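Local atomic coordinates of BH1408 protein (Bacillus halodurans, PDB entry 4E0A), a protein that probably catalyses the transfer of an acetyl group from acetyl-CoA to an amino group, as a member of the GNAT family of N-acetyltransferases. Residues Q20-H25 and D31-N36; K27-I32 and T151-L156; Q9-V14 and S43-A48; V56-F59 and K65-A68; T99-G104 and N133-A138. The protein carries 1 engineered substitution. All coordinates share one frame; numbering follows the deposited sequence.

Contact 1: Q20-H25 and D31-N36; sequences QVHEAH and DIFRSN
His25 sets its CB over the middle of one face of Phe33, 3.8 Å from the ring centroid in a CH-pi contact, and turns the edge of its imidazole toward that same face, the planes meeting at 68°. What fixes the imidazole is its own helix: His25 ND1 donates to Val21 O at 2.9 Å, a carbonyl that also takes the helical bond from His25 N on the other face of its plane. Ile32 CG2 sits near the rim of the opposite face of Phe33. His22 joins the aromatic cluster obliquely, its CE1 3.8 Å from Phe33 CD2. With CG anti to the backbone N (chi1 -170°), its ring extends to the loop, where NE2 gives a 2.7 Å hydrogen bond to Arg34 O that lies in the imidazole plane but rises 40° above the carbonyl plane. Farther along, Ser35 OG donates to the syn lone pair of Glu23 OE2 at 2.9 Å, and a water joins that oxygen to Asn36 N. Helix 11-28 is thereby tied to the loop before helix 42-50, with Phe132 edge-to-face on His25, Tyr130 of strand 124-130 edge-to-face on Phe33, and Met83 of the second subunit packed against Phe33.

Contact 2: K27-I32 and T151-L156; sequences KERGDI and TMELPL
Strand 146-155 meets Arg29 through Glu153; two residues earlier, Thr151 commits its hydroxyl to Asp128 and Lys149 of the second subunit. Glu153 then leaves the strand with CG in the crowded position between backbone N and carbonyl carbon (chi1 61°), and from there its chain runs straight out toward Arg29, which approaches from the opposite direction. The guanidinium takes the carboxylate end-on: NH2 of Arg29 binds Glu153 OE1 at 2.8 Å by a nearly straight bond, whereas NH1 reaches Glu153 OE2 at 2.7 Å along a more bent path. The two flat groups are turned 37° apart. Along its NE edge Arg29 also grips Asp31 side-on, Arg29 NE to Asp31 OD1 and Arg29 NH2 to Asp31 OD2, both at 2.9 Å and in plane. NH2 therefore serves two acids whose nearest oxygens, Asp31 OD2 and Glu153 OE1, stay 5.0 Å apart; the shared positive charge probably offsets their repulsion. Ile32 CD1 rests over one guanidinium face, toward its rim. Glu153 OE1 also accepts from Gln148 of the second subunit, and Pro155 packs on Arg146 of that chain. The whole forms a salt-bridge network beside an antiparallel ladder in which the C-terminal strand carries the sheet across the dimer interface.

Contact 3: Q9-V14 and S43-A48; sequences QDYEEV and SRFQAA. Engineered in segment 43-48: Arg44 (natural residue Phe).
Apolar contacts carry this junction, and Phe45 is at the centre of all of them. Its chi1 of 174° swings the Phe45 ring away from its own backbone N, and the ring reaches from helix 42-50 to the start of helix 11-28, entering between Tyr11 and Val14. On one side Phe45 CD2 lies 3.7 Å from Tyr11 CB, while Phe45 CE2 comes equally near, 3.7 Å, to the backbone atom Tyr11 CA. On the other, Val14 CG1 meets Phe45 CE1 at 3.7 Å, the two side chains crossing at about a right angle. Asp10 adds a looser touch, its CB 4.3 Å from Phe45 CZ.

The aromatic pairing is oblique: the Tyr11 and Phe45 centroids are 5.9 Å apart and the planes stand at 54°, with Phe45 CD2 near the plane of the Tyr11 ring at its edge. These two helices are the pair that follows the first strand in the GNAT fold, and here they cover one face of the sheet; Val14 also packs on Val58 and Phe45 on Val56, both of strand 54-62.

The polar ends are held by residues outside the two segments. Tyr11 OH is hydrogen-bonded to Leu40 O, which fixes the far end of that ring, and Asp10 OD2 accepts from Thr7 N and forms a salt bridge with Arg4. The engineered Arg44, a phenylalanine in the natural protein, does not touch segment 9-14.

Contact 4: V56-F59 and K65-A68; sequences VLVF and KIGA
Val58 meets Ile66 from its CB outward: CB itself lies 3.8 Å from Ile66 CD1, CG2 is 4.0 Å from the same Ile66 CD1, and CG1 comes to 4.1 Å from Ile66 CG2, the two side chains crossing at a slant. In Ile66, CG1 beside the backbone N (chi1 -63°) and a second bend at chi2 bring CD1 to Val58. Behind CB, Val58 CA makes a CA-H...O contact of 3.4 Å with Ala68 O. Together these strands form the hairpin 54-62/65-77 in the sheet of the GNAT fold, but their short segments run at 107°, well away from antiparallel. Phe59 sits opposite two residues at this bend: its N donates to Ala68 O at 2.9 Å and its O accepts from Gly67 N, also at 2.9 Å and less straight. That pattern, with helical backbone angles at Gly67, resembles a classic beta bulge, except that the buried Ala68 N, which would be expected to share Phe59 O, has no partner in the model. Phe59 CB touches Ala68 CB, and the edge of its ring meets Gly67 CA. On that face Phe59 and Ala68 both pack on Ile105 of helix 105-119, whereas Ile66 lies against Leu17 of helix 11-28.

Contact 5: T99-G104 and N133-A138; sequences TRRGGG and NDRAKA. With ACY (acetic acid), chain D.
Arg101 and Arg135 lay their guanidinium groups flat on one another, planes 16° apart, with Arg101 CZ centred over Arg135 CZ at 3.6 Å. The chains arrive at about a right angle. Arg101 stretches out fully extended from CG to NE, while Arg135 folds at chi3 (58°) to turn its flat end onto that of its partner. In this overlap Arg101 NH1 lies above Arg135 NE at 3.4 Å and the two NH2 atoms of Arg101 and Arg135 stand 3.5 Å apart; these are donor pairs, so the overlap is a flat stack and not a hydrogen bond. Arg101 NE makes a weak bond to Val96 O. The sequence from Arg101 on, Arg-Gly-Gly-Gly-Ile-Gly, fits the Arg/Gln-x-x-Gly-x-Gly/Ala motif whose backbone amides hold the pyrophosphate of acetyl-CoA in GNAT enzymes. An acetate, probably from the crystallisation liquor, lies here: Gly102 N donates to its O atom at 2.8 Å, and Gly106 N, at the start of helix 105-119, gives it another bond. Two basic side chains beside such an anion site would probably add to its positive potential. On the partner helix Asn133 is the N-cap, its OD1 accepting from Ala136 N at 3.2 Å, well out of the amide plane.

Overall arrangement
Helix 11-28 is the common thread: contact 3 uses its start, contact 1 its second half, and contact 2 its end. Along the chain contact 1 is nested within contact 3, contacts 4 and 5 follow in series, and contact 2 spans nearly all from helix 11-28 to the C-terminal strand. Contacts 3 and 4, with centres 11 Å apart, touch where Glu13 meets Ile66, joining helix to hairpin. Contacts 2 and 4 lie about 30 Å apart, centre to centre, on opposite sides of the chain's centre. Contacts 1 and 2 both border the second subunit, whereas contact 5 lies at the probable cofactor-binding loop and touches contact 1 through Asn133.

Contact 1: Q20-H25 and D31-N36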
# COMPACT_ATOMS: atom_id res chain seq x y z
N GLN A 20 -18.82 -4.18 -11.83
CA GLN A 20 -19.59 -4.20 -10.58
C GLN A 20 -18.74 -3.67 -9.44
O GLN A 20 -19.15 -2.77 -8.71
CB GLN A 20 -20.07 -5.61 -10.23
CG GLN A 20 -21.02 -6.23 -11.22
CD GLN A 20 -21.39 -7.66 -10.86
OE1 GLN A 20 -21.01 -8.17 -9.80
NE2 GLN A 20 -22.14 -8.31 -11.73
N VAL A 21 -17.54 -4.24 -9.29
CA VAL A 21 -16.66 -3.84 -8.20
C VAL A 21 -16.13 -2.42 -8.40
O VAL A 21 -16.08 -1.63 -7.45
CB VAL A 21 -15.50 -4.85 -7.98
CG1 VAL A 21 -14.45 -4.29 -7.04
CG2 VAL A 21 -16.05 -6.18 -7.43
N HIS A 22 -15.78 -2.07 -9.63
CA HIS A 22 -15.29 -0.72 -9.88
C HIS A 22 -16.33 0.32 -9.51
O HIS A 22 -16.02 1.30 -8.83
CB HIS A 22 -14.86 -0.49 -11.32
CG HIS A 22 -14.14 0.81 -11.49
ND1 HIS A 22 -12.89 1.03 -10.95
CD2 HIS A 22 -14.51 1.97 -12.07
CE1 HIS A 22 -12.51 2.26 -11.23
NE2 HIS A 22 -13.47 2.86 -11.90
N GLU A 23 -17.56 0.11 -9.95
CA GLU A 23 -18.63 1.04 -9.63
C GLU A 23 -18.87 1.19 -8.11
O GLU A 23 -19.20 2.28 -7.64
CB GLU A 23 -19.92 0.68 -10.37
CG GLU A 23 -19.97 1.26 -11.78
CD GLU A 23 -20.03 2.79 -11.78
OE1 GLU A 23 -20.97 3.36 -11.17
OE2 GLU A 23 -19.13 3.43 -12.37
N ALA A 24 -18.71 0.10 -7.36
CA ALA A 24 -18.84 0.18 -5.90
C ALA A 24 -17.81 1.15 -5.36
O ALA A 24 -18.10 1.96 -4.48
CB ALA A 24 -18.65 -1.19 -5.27
N HIS A 25 -16.60 1.08 -5.91
CA HIS A 25 -15.50 1.92 -5.46
C HIS A 25 -15.73 3.37 -5.89
O HIS A 25 -15.44 4.30 -5.14
CB HIS A 25 -14.16 1.35 -5.96
CG HIS A 25 -13.68 0.15 -5.19
ND1 HIS A 25 -14.24 -1.10 -5.32
CD2 HIS A 25 -12.70 0.03 -4.25
CE1 HIS A 25 -13.63 -1.95 -4.51
NE2 HIS A 25 -12.70 -1.28 -3.84
N ASP A 31 -13.38 10.26 -5.14
CA ASP A 31 -12.23 11.15 -5.15
C ASP A 31 -11.01 10.43 -5.70
O ASP A 31 -10.05 11.05 -6.17
CB ASP A 31 -11.97 11.74 -3.75
CG ASP A 31 -11.77 10.67 -2.69
OD1 ASP A 31 -12.42 9.60 -2.75
OD2 ASP A 31 -10.94 10.90 -1.78
N ILE A 32 -11.06 9.10 -5.64
CA ILE A 32 -9.96 8.27 -6.10
C ILE A 32 -10.35 7.59 -7.41
O ILE A 32 -9.57 7.56 -8.37
CB ILE A 32 -9.57 7.21 -5.02
CG1 ILE A 32 -9.02 7.92 -3.76
CG2 ILE A 32 -8.54 6.20 -5.56
CD1 ILE A 32 -8.46 6.98 -2.71
N PHE A 33 -11.57 7.04 -7.45
CA PHE A 33 -12.00 6.20 -8.56
C PHE A 33 -12.91 6.97 -9.52
O PHE A 33 -13.69 7.82 -9.12
CB PHE A 33 -12.70 4.94 -8.04
CG PHE A 33 -11.80 4.06 -7.22
CD1 PHE A 33 -11.76 4.18 -5.83
CD2 PHE A 33 -10.97 3.14 -7.83
CE1 PHE A 33 -10.91 3.39 -5.08
CE2 PHE A 33 -10.12 2.33 -7.09
CZ PHE A 33 -10.09 2.46 -5.71
N ARG A 34 -12.79 6.64 -10.80
CA ARG A 34 -13.51 7.36 -11.84
C ARG A 34 -14.37 6.39 -12.64
O ARG A 34 -13.93 5.29 -12.98
CB ARG A 34 -12.49 8.05 -12.75
CG ARG A 34 -13.07 8.98 -13.80
CD ARG A 34 -11.95 9.54 -14.67
NE ARG A 34 -12.44 10.45 -15.70
CZ ARG A 34 -12.85 10.07 -16.90
NH1 ARG A 34 -12.84 8.78 -17.24
NH2 ARG A 34 -13.28 10.97 -17.78
N SER A 35 -15.60 6.80 -12.95
CA SER A 35 -16.46 6.01 -13.83
C SER A 35 -15.90 5.99 -15.24
O SER A 35 -15.43 7.01 -15.73
CB SER A 35 -17.87 6.59 -13.88
OG SER A 35 -18.59 6.30 -12.69
N ASN A 36 -15.99 4.84 -15.89
CA ASN A 36 -15.57 4.73 -17.29
C ASN A 36 -16.18 3.50 -17.89
O ASN A 36 -16.50 2.55 -17.19
CB ASN A 36 -14.03 4.66 -17.42
CG ASN A 36 -13.55 4.92 -18.85
OD1 ASN A 36 -13.55 6.06 -19.32
ND2 ASN A 36 -13.12 3.87 -19.54
O HOH W 1 -17.44 2.67 -14.09

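Contact 2: K27-I32 and T151-L156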
# COMPACT_ATOMS: atom_id res chain seq x y z
N LYS A 27 -18.63 4.72 -6.21
CA LYS A 27 -19.70 5.17 -5.34
C LYS A 27 -19.16 5.67 -4.00
O LYS A 27 -19.56 6.73 -3.51
CB LYS A 27 -20.68 4.01 -5.12
CG LYS A 27 -22.01 4.38 -4.48
CD LYS A 27 -23.02 3.26 -4.70
CE LYS A 27 -24.31 3.51 -3.94
NZ LYS A 27 -24.08 3.64 -2.48
N GLU A 28 -18.24 4.90 -3.40
CA GLU A 28 -17.77 5.19 -2.04
C GLU A 28 -16.55 6.11 -1.98
O GLU A 28 -16.35 6.82 -0.99
CB GLU A 28 -17.44 3.89 -1.31
CG GLU A 28 -18.60 2.92 -1.20
CD GLU A 28 -19.76 3.47 -0.41
OE1 GLU A 28 -19.52 4.24 0.55
OE2 GLU A 28 -20.91 3.16 -0.75
N ARG A 29 -15.71 6.06 -3.01
CA ARG A 29 -14.50 6.88 -3.05
C ARG A 29 -14.34 7.49 -4.44
O ARG A 29 -13.40 7.15 -5.17
CB ARG A 29 -13.26 6.04 -2.71
CG ARG A 29 -13.11 5.62 -1.24
CD ARG A 29 -13.18 6.81 -0.28
NE ARG A 29 -12.12 7.79 -0.49
CZ ARG A 29 -10.98 7.83 0.20
NH1 ARG A 29 -10.72 6.92 1.12
NH2 ARG A 29 -10.07 8.78 -0.06
N GLY A 30 -15.26 8.37 -4.81
CA GLY A 30 -15.23 9.02 -6.10
C GLY A 30 -14.07 9.98 -6.25
O GLY A 30 -13.79 10.47 -7.35
N ASP A 31 -13.38 10.26 -5.14
CA ASP A 31 -12.23 11.15 -5.15
C ASP A 31 -11.01 10.43 -5.70
O ASP A 31 -10.05 11.05 -6.17
CB ASP A 31 -11.97 11.74 -3.75
CG ASP A 31 -11.77 10.67 -2.69
OD1 ASP A 31 -12.42 9.60 -2.75
OD2 ASP A 31 -10.94 10.90 -1.78
N ILE A 32 -11.06 9.10 -5.64
CA ILE A 32 -9.96 8.27 -6.10
C ILE A 32 -10.35 7.59 -7.41
O ILE A 32 -9.57 7.56 -8.37
CB ILE A 32 -9.57 7.21 -5.02
CG1 ILE A 32 -9.02 7.92 -3.76
CG2 ILE A 32 -8.54 6.20 -5.56
CD1 ILE A 32 -8.46 6.98 -2.71
N THR A 151 -2.47 2.22 4.51
CA THR A 151 -2.25 3.56 3.99
C THR A 151 -3.18 4.49 4.73
O THR A 151 -4.39 4.28 4.78
CB THR A 151 -2.59 3.64 2.50
OG1 THR A 151 -1.79 2.70 1.78
CG2 THR A 151 -2.35 5.06 1.97
N MSE A 152 -2.61 5.53 5.32
CA MSE A 152 -3.42 6.50 6.00
C MSE A 152 -3.46 7.78 5.19
O MSE A 152 -2.55 8.03 4.40
CB MSE A 152 -2.80 6.71 7.36
CG MSE A 152 -2.45 5.37 7.85
SE MSE A 152 -3.70 5.08 9.23
CE MSE A 152 -2.40 5.91 10.39
N GLU A 153 -4.53 8.54 5.37
CA GLU A 153 -4.79 9.75 4.58
C GLU A 153 -5.34 10.90 5.41
O GLU A 153 -6.09 10.72 6.38
CB GLU A 153 -5.77 9.45 3.44
CG GLU A 153 -7.12 8.98 3.92
CD GLU A 153 -8.06 8.58 2.78
OE1 GLU A 153 -7.77 8.92 1.61
OE2 GLU A 153 -9.08 7.92 3.06
N LEU A 154 -4.97 12.11 5.00
CA LEU A 154 -5.51 13.33 5.57
C LEU A 154 -5.84 14.22 4.39
O LEU A 154 -4.95 14.83 3.81
CB LEU A 154 -4.47 14.04 6.45
CG LEU A 154 -5.01 15.33 7.09
CD1 LEU A 154 -6.17 15.02 8.03
CD2 LEU A 154 -3.93 16.07 7.85
N PRO A 155 -7.13 14.28 4.03
CA PRO A 155 -7.57 15.12 2.90
C PRO A 155 -7.33 16.58 3.26
O PRO A 155 -7.52 16.96 4.42
CB PRO A 155 -9.08 14.84 2.81
CG PRO A 155 -9.30 13.58 3.58
CD PRO A 155 -8.25 13.55 4.65
N LEU A 156 -6.88 17.38 2.30
CA LEU A 156 -6.64 18.79 2.56
C LEU A 156 -7.64 19.67 1.83
O LEU A 156 -7.92 20.80 2.26
CB LEU A 156 -5.22 19.19 2.17
CG LEU A 156 -4.11 18.65 3.08
CD1 LEU A 156 -2.78 19.30 2.72
CD2 LEU A 156 -4.45 18.87 4.54

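Contact 3: Q9-V14 and S43-A48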
# COMPACT_ATOMS: atom_id res chain seq x y z
N GLN A 9 -11.17 -15.08 -24.81
CA GLN A 9 -12.61 -15.08 -25.04
C GLN A 9 -13.45 -14.79 -23.77
O GLN A 9 -14.65 -14.51 -23.86
CB GLN A 9 -13.02 -16.43 -25.65
CG GLN A 9 -14.45 -16.54 -26.16
CD GLN A 9 -14.77 -17.93 -26.68
OE1 GLN A 9 -13.91 -18.82 -26.68
NE2 GLN A 9 -16.00 -18.14 -27.14
N ASP A 10 -12.82 -14.87 -22.60
CA ASP A 10 -13.51 -14.60 -21.34
C ASP A 10 -13.64 -13.10 -21.05
O ASP A 10 -14.30 -12.73 -20.08
CB ASP A 10 -12.80 -15.28 -20.17
CG ASP A 10 -12.89 -16.80 -20.23
OD1 ASP A 10 -13.92 -17.30 -20.73
OD2 ASP A 10 -11.94 -17.48 -19.79
N TYR A 11 -13.04 -12.26 -21.88
CA TYR A 11 -12.93 -10.83 -21.58
C TYR A 11 -14.26 -10.16 -21.20
O TYR A 11 -14.36 -9.51 -20.16
CB TYR A 11 -12.24 -10.04 -22.70
CG TYR A 11 -12.47 -8.55 -22.50
CD1 TYR A 11 -11.83 -7.87 -21.48
CD2 TYR A 11 -13.38 -7.85 -23.29
CE1 TYR A 11 -12.06 -6.52 -21.25
CE2 TYR A 11 -13.62 -6.50 -23.07
CZ TYR A 11 -12.96 -5.84 -22.05
OH TYR A 11 -13.19 -4.51 -21.81
N GLU A 12 -15.27 -10.31 -22.05
CA GLU A 12 -16.51 -9.56 -21.85
C GLU A 12 -17.16 -9.86 -20.50
O GLU A 12 -17.56 -8.94 -19.79
CB GLU A 12 -17.51 -9.81 -23.01
CG GLU A 12 -17.27 -8.85 -24.17
CD GLU A 12 -18.13 -9.12 -25.39
OE1 GLU A 12 -19.10 -9.90 -25.30
OE2 GLU A 12 -17.83 -8.53 -26.45
N GLU A 13 -17.23 -11.13 -20.16
CA GLU A 13 -17.76 -11.53 -18.86
C GLU A 13 -16.89 -11.08 -17.70
O GLU A 13 -17.40 -10.60 -16.69
CB GLU A 13 -17.88 -13.04 -18.80
CG GLU A 13 -18.99 -13.54 -19.64
CD GLU A 13 -19.84 -14.48 -18.87
OE1 GLU A 13 -20.56 -14.01 -17.96
OE2 GLU A 13 -19.74 -15.68 -19.14
N VAL A 14 -15.58 -11.26 -17.83
CA VAL A 14 -14.69 -10.81 -16.77
C VAL A 14 -14.78 -9.29 -16.60
O VAL A 14 -14.80 -8.79 -15.47
CB VAL A 14 -13.25 -11.25 -17.04
CG1 VAL A 14 -12.26 -10.55 -16.06
CG2 VAL A 14 -13.16 -12.78 -16.94
N SER A 43 -6.80 -5.15 -23.78
CA SER A 43 -5.40 -5.51 -24.00
C SER A 43 -4.69 -5.85 -22.68
O SER A 43 -3.85 -6.76 -22.63
CB SER A 43 -4.65 -4.40 -24.74
OG SER A 43 -5.05 -4.36 -26.10
N ARG A 44 -5.04 -5.15 -21.62
CA ARG A 44 -4.41 -5.42 -20.33
C ARG A 44 -4.92 -6.72 -19.71
O ARG A 44 -4.19 -7.42 -19.01
CB ARG A 44 -4.57 -4.23 -19.39
CG ARG A 44 -3.92 -2.97 -19.96
CD ARG A 44 -3.64 -1.92 -18.89
NE ARG A 44 -2.88 -0.79 -19.44
CZ ARG A 44 -1.56 -0.77 -19.55
NH1 ARG A 44 -0.84 -1.81 -19.14
NH2 ARG A 44 -0.95 0.29 -20.06
N PHE A 45 -6.17 -7.05 -20.00
CA PHE A 45 -6.69 -8.35 -19.62
C PHE A 45 -5.89 -9.43 -20.35
O PHE A 45 -5.39 -10.37 -19.73
CB PHE A 45 -8.17 -8.47 -19.99
CG PHE A 45 -8.73 -9.84 -19.76
CD1 PHE A 45 -8.93 -10.32 -18.48
CD2 PHE A 45 -9.06 -10.67 -20.83
CE1 PHE A 45 -9.45 -11.59 -18.26
CE2 PHE A 45 -9.58 -11.94 -20.62
CZ PHE A 45 -9.77 -12.40 -19.33
N GLN A 46 -5.75 -9.27 -21.66
CA GLN A 46 -5.01 -10.26 -22.45
C GLN A 46 -3.58 -10.43 -21.92
O GLN A 46 -3.08 -11.55 -21.81
CB GLN A 46 -5.01 -9.90 -23.93
CG GLN A 46 -4.17 -10.85 -24.79
CD GLN A 46 -4.03 -10.39 -26.23
OE1 GLN A 46 -4.50 -9.31 -26.61
NE2 GLN A 46 -3.38 -11.20 -27.05
N ALA A 47 -2.92 -9.33 -21.58
CA ALA A 47 -1.57 -9.42 -21.02
C ALA A 47 -1.54 -10.20 -19.70
O ALA A 47 -0.56 -10.88 -19.42
CB ALA A 47 -0.98 -8.03 -20.81
N ALA A 48 -2.60 -10.10 -18.90
CA ALA A 48 -2.61 -10.77 -17.61
C ALA A 48 -2.78 -12.25 -17.84
O ALA A 48 -2.14 -13.07 -17.18
CB ALA A 48 -3.70 -10.24 -16.70

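Contact 4: V56-F59 and K65-A68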
# COMPACT_ATOMS: atom_id res chain seq x y z
N VAL A 56 -4.75 -15.69 -14.67
CA VAL A 56 -6.15 -15.34 -14.48
C VAL A 56 -6.98 -16.59 -14.34
O VAL A 56 -6.89 -17.50 -15.17
CB VAL A 56 -6.68 -14.50 -15.65
CG1 VAL A 56 -8.11 -14.04 -15.36
CG2 VAL A 56 -5.75 -13.31 -15.90
N LEU A 57 -7.77 -16.66 -13.26
CA LEU A 57 -8.60 -17.83 -12.95
C LEU A 57 -10.06 -17.46 -13.06
O LEU A 57 -10.43 -16.36 -12.69
CB LEU A 57 -8.34 -18.28 -11.51
CG LEU A 57 -6.93 -18.79 -11.23
CD1 LEU A 57 -6.66 -18.84 -9.72
CD2 LEU A 57 -6.77 -20.17 -11.85
N VAL A 58 -10.90 -18.36 -13.59
CA VAL A 58 -12.34 -18.10 -13.64
C VAL A 58 -13.11 -19.29 -13.09
O VAL A 58 -12.68 -20.43 -13.21
CB VAL A 58 -12.87 -17.82 -15.09
CG1 VAL A 58 -12.28 -16.53 -15.66
CG2 VAL A 58 -12.60 -19.01 -16.02
N PHE A 59 -14.24 -18.98 -12.47
CA PHE A 59 -15.18 -19.98 -12.01
C PHE A 59 -16.34 -20.00 -13.00
O PHE A 59 -16.94 -18.96 -13.27
CB PHE A 59 -15.71 -19.63 -10.62
CG PHE A 59 -16.74 -20.60 -10.11
CD1 PHE A 59 -18.09 -20.36 -10.31
CD2 PHE A 59 -16.36 -21.77 -9.47
CE1 PHE A 59 -19.04 -21.26 -9.86
CE2 PHE A 59 -17.30 -22.66 -9.02
CZ PHE A 59 -18.65 -22.40 -9.21
N LYS A 65 -21.56 -18.13 -18.77
CA LYS A 65 -21.55 -17.31 -17.55
C LYS A 65 -20.37 -17.55 -16.60
O LYS A 65 -20.26 -18.60 -15.96
CB LYS A 65 -22.89 -17.36 -16.81
CG LYS A 65 -23.85 -16.23 -17.19
CD LYS A 65 -24.83 -15.93 -16.05
CE LYS A 65 -25.70 -14.71 -16.35
NZ LYS A 65 -24.95 -13.41 -16.32
N ILE A 66 -19.50 -16.55 -16.51
CA ILE A 66 -18.42 -16.56 -15.53
C ILE A 66 -18.98 -16.04 -14.21
O ILE A 66 -19.41 -14.89 -14.13
CB ILE A 66 -17.27 -15.63 -15.97
CG1 ILE A 66 -16.64 -16.11 -17.29
CG2 ILE A 66 -16.20 -15.48 -14.86
CD1 ILE A 66 -16.04 -17.46 -17.21
N GLY A 67 -18.97 -16.88 -13.18
CA GLY A 67 -19.46 -16.45 -11.87
C GLY A 67 -18.46 -15.70 -11.01
O GLY A 67 -18.85 -15.03 -10.06
N ALA A 68 -17.17 -15.83 -11.32
CA ALA A 68 -16.12 -15.20 -10.52
C ALA A 68 -14.81 -15.23 -11.29
O ALA A 68 -14.61 -16.08 -12.15
CB ALA A 68 -15.95 -15.94 -9.20

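Contact 5: T99-G104 and N133-A138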
# COMPACT_ATOMS: atom_id res chain seq x y z
N THR A 99 -24.77 -11.39 -7.91
CA THR A 99 -25.94 -12.26 -7.79
C THR A 99 -25.59 -13.72 -7.47
O THR A 99 -26.48 -14.53 -7.21
CB THR A 99 -26.78 -12.24 -9.08
OG1 THR A 99 -26.06 -12.90 -10.13
CG2 THR A 99 -27.07 -10.80 -9.49
N ARG A 100 -24.30 -14.04 -7.48
CA ARG A 100 -23.88 -15.42 -7.26
C ARG A 100 -23.25 -15.60 -5.88
O ARG A 100 -22.77 -16.68 -5.54
CB ARG A 100 -22.90 -15.88 -8.34
CG ARG A 100 -23.46 -15.81 -9.76
CD ARG A 100 -24.75 -16.62 -9.90
NE ARG A 100 -24.63 -17.93 -9.29
CZ ARG A 100 -23.98 -18.96 -9.84
NH1 ARG A 100 -23.40 -18.82 -11.02
NH2 ARG A 100 -23.93 -20.12 -9.21
N ARG A 101 -23.25 -14.53 -5.09
CA ARG A 101 -22.62 -14.58 -3.77
C ARG A 101 -23.39 -15.42 -2.75
O ARG A 101 -24.61 -15.62 -2.87
CB ARG A 101 -22.40 -13.16 -3.25
CG ARG A 101 -21.36 -12.39 -4.05
CD ARG A 101 -21.35 -10.91 -3.74
NE ARG A 101 -20.36 -10.21 -4.55
CZ ARG A 101 -20.24 -8.89 -4.61
NH1 ARG A 101 -21.06 -8.11 -3.92
NH2 ARG A 101 -19.30 -8.35 -5.38
N GLY A 102 -22.65 -15.94 -1.77
CA GLY A 102 -23.21 -16.66 -0.64
C GLY A 102 -23.19 -18.17 -0.79
O GLY A 102 -23.85 -18.88 -0.03
N GLY A 103 -22.43 -18.66 -1.77
CA GLY A 103 -22.43 -20.08 -2.09
C GLY A 103 -21.06 -20.74 -2.14
O GLY A 103 -20.93 -21.84 -2.68
N GLY A 104 -20.05 -20.08 -1.58
CA GLY A 104 -18.72 -20.66 -1.49
C GLY A 104 -17.81 -20.45 -2.70
O GLY A 104 -16.67 -20.92 -2.72
N ASN A 133 -14.60 -1.11 2.43
CA ASN A 133 -15.06 -2.36 1.83
C ASN A 133 -15.22 -3.46 2.88
O ASN A 133 -14.42 -4.40 2.96
CB ASN A 133 -14.09 -2.78 0.72
CG ASN A 133 -14.64 -3.85 -0.20
OD1 ASN A 133 -15.69 -4.44 0.06
ND2 ASN A 133 -13.92 -4.11 -1.29
N ASP A 134 -16.28 -3.34 3.69
CA ASP A 134 -16.50 -4.24 4.80
C ASP A 134 -16.75 -5.66 4.32
O ASP A 134 -16.28 -6.63 4.93
CB ASP A 134 -17.68 -3.77 5.64
CG ASP A 134 -17.27 -2.76 6.70
OD1 ASP A 134 -16.09 -2.74 7.09
OD2 ASP A 134 -18.14 -1.99 7.15
N ARG A 135 -17.47 -5.79 3.22
CA ARG A 135 -17.77 -7.11 2.69
C ARG A 135 -16.50 -7.88 2.34
O ARG A 135 -16.34 -9.05 2.72
CB ARG A 135 -18.73 -7.00 1.49
CG ARG A 135 -19.21 -8.35 0.99
CD ARG A 135 -19.83 -8.23 -0.39
NE ARG A 135 -18.89 -7.66 -1.35
CZ ARG A 135 -17.90 -8.34 -1.92
NH1 ARG A 135 -17.70 -9.62 -1.62
NH2 ARG A 135 -17.09 -7.73 -2.79
N ALA A 136 -15.55 -7.22 1.67
CA ALA A 136 -14.30 -7.89 1.33
C ALA A 136 -13.41 -8.16 2.55
O ALA A 136 -12.76 -9.21 2.64
CB ALA A 136 -13.54 -7.09 0.27
N LYS A 137 -13.35 -7.22 3.48
CA LYS A 137 -12.57 -7.45 4.69
C LYS A 137 -13.05 -8.69 5.48
O LYS A 137 -12.24 -9.51 5.92
CB LYS A 137 -12.55 -6.20 5.59
CG LYS A 137 -11.73 -5.05 4.99
CD LYS A 137 -11.41 -3.96 6.01
CE LYS A 137 -12.60 -3.06 6.28
NZ LYS A 137 -12.22 -1.88 7.14
N ALA A 138 -14.36 -8.82 5.64
CA ALA A 138 -14.93 -9.97 6.35
C ALA A 138 -14.60 -11.26 5.63
O ALA A 138 -14.35 -12.28 6.26
CB ALA A 138 -16.42 -9.82 6.51
C ACY D . -18.83 -15.32 -2.14
O ACY D . -19.91 -15.29 -1.48
OXT ACY D . -18.56 -16.21 -2.98
CH3 ACY D . -17.81 -14.24 -1.90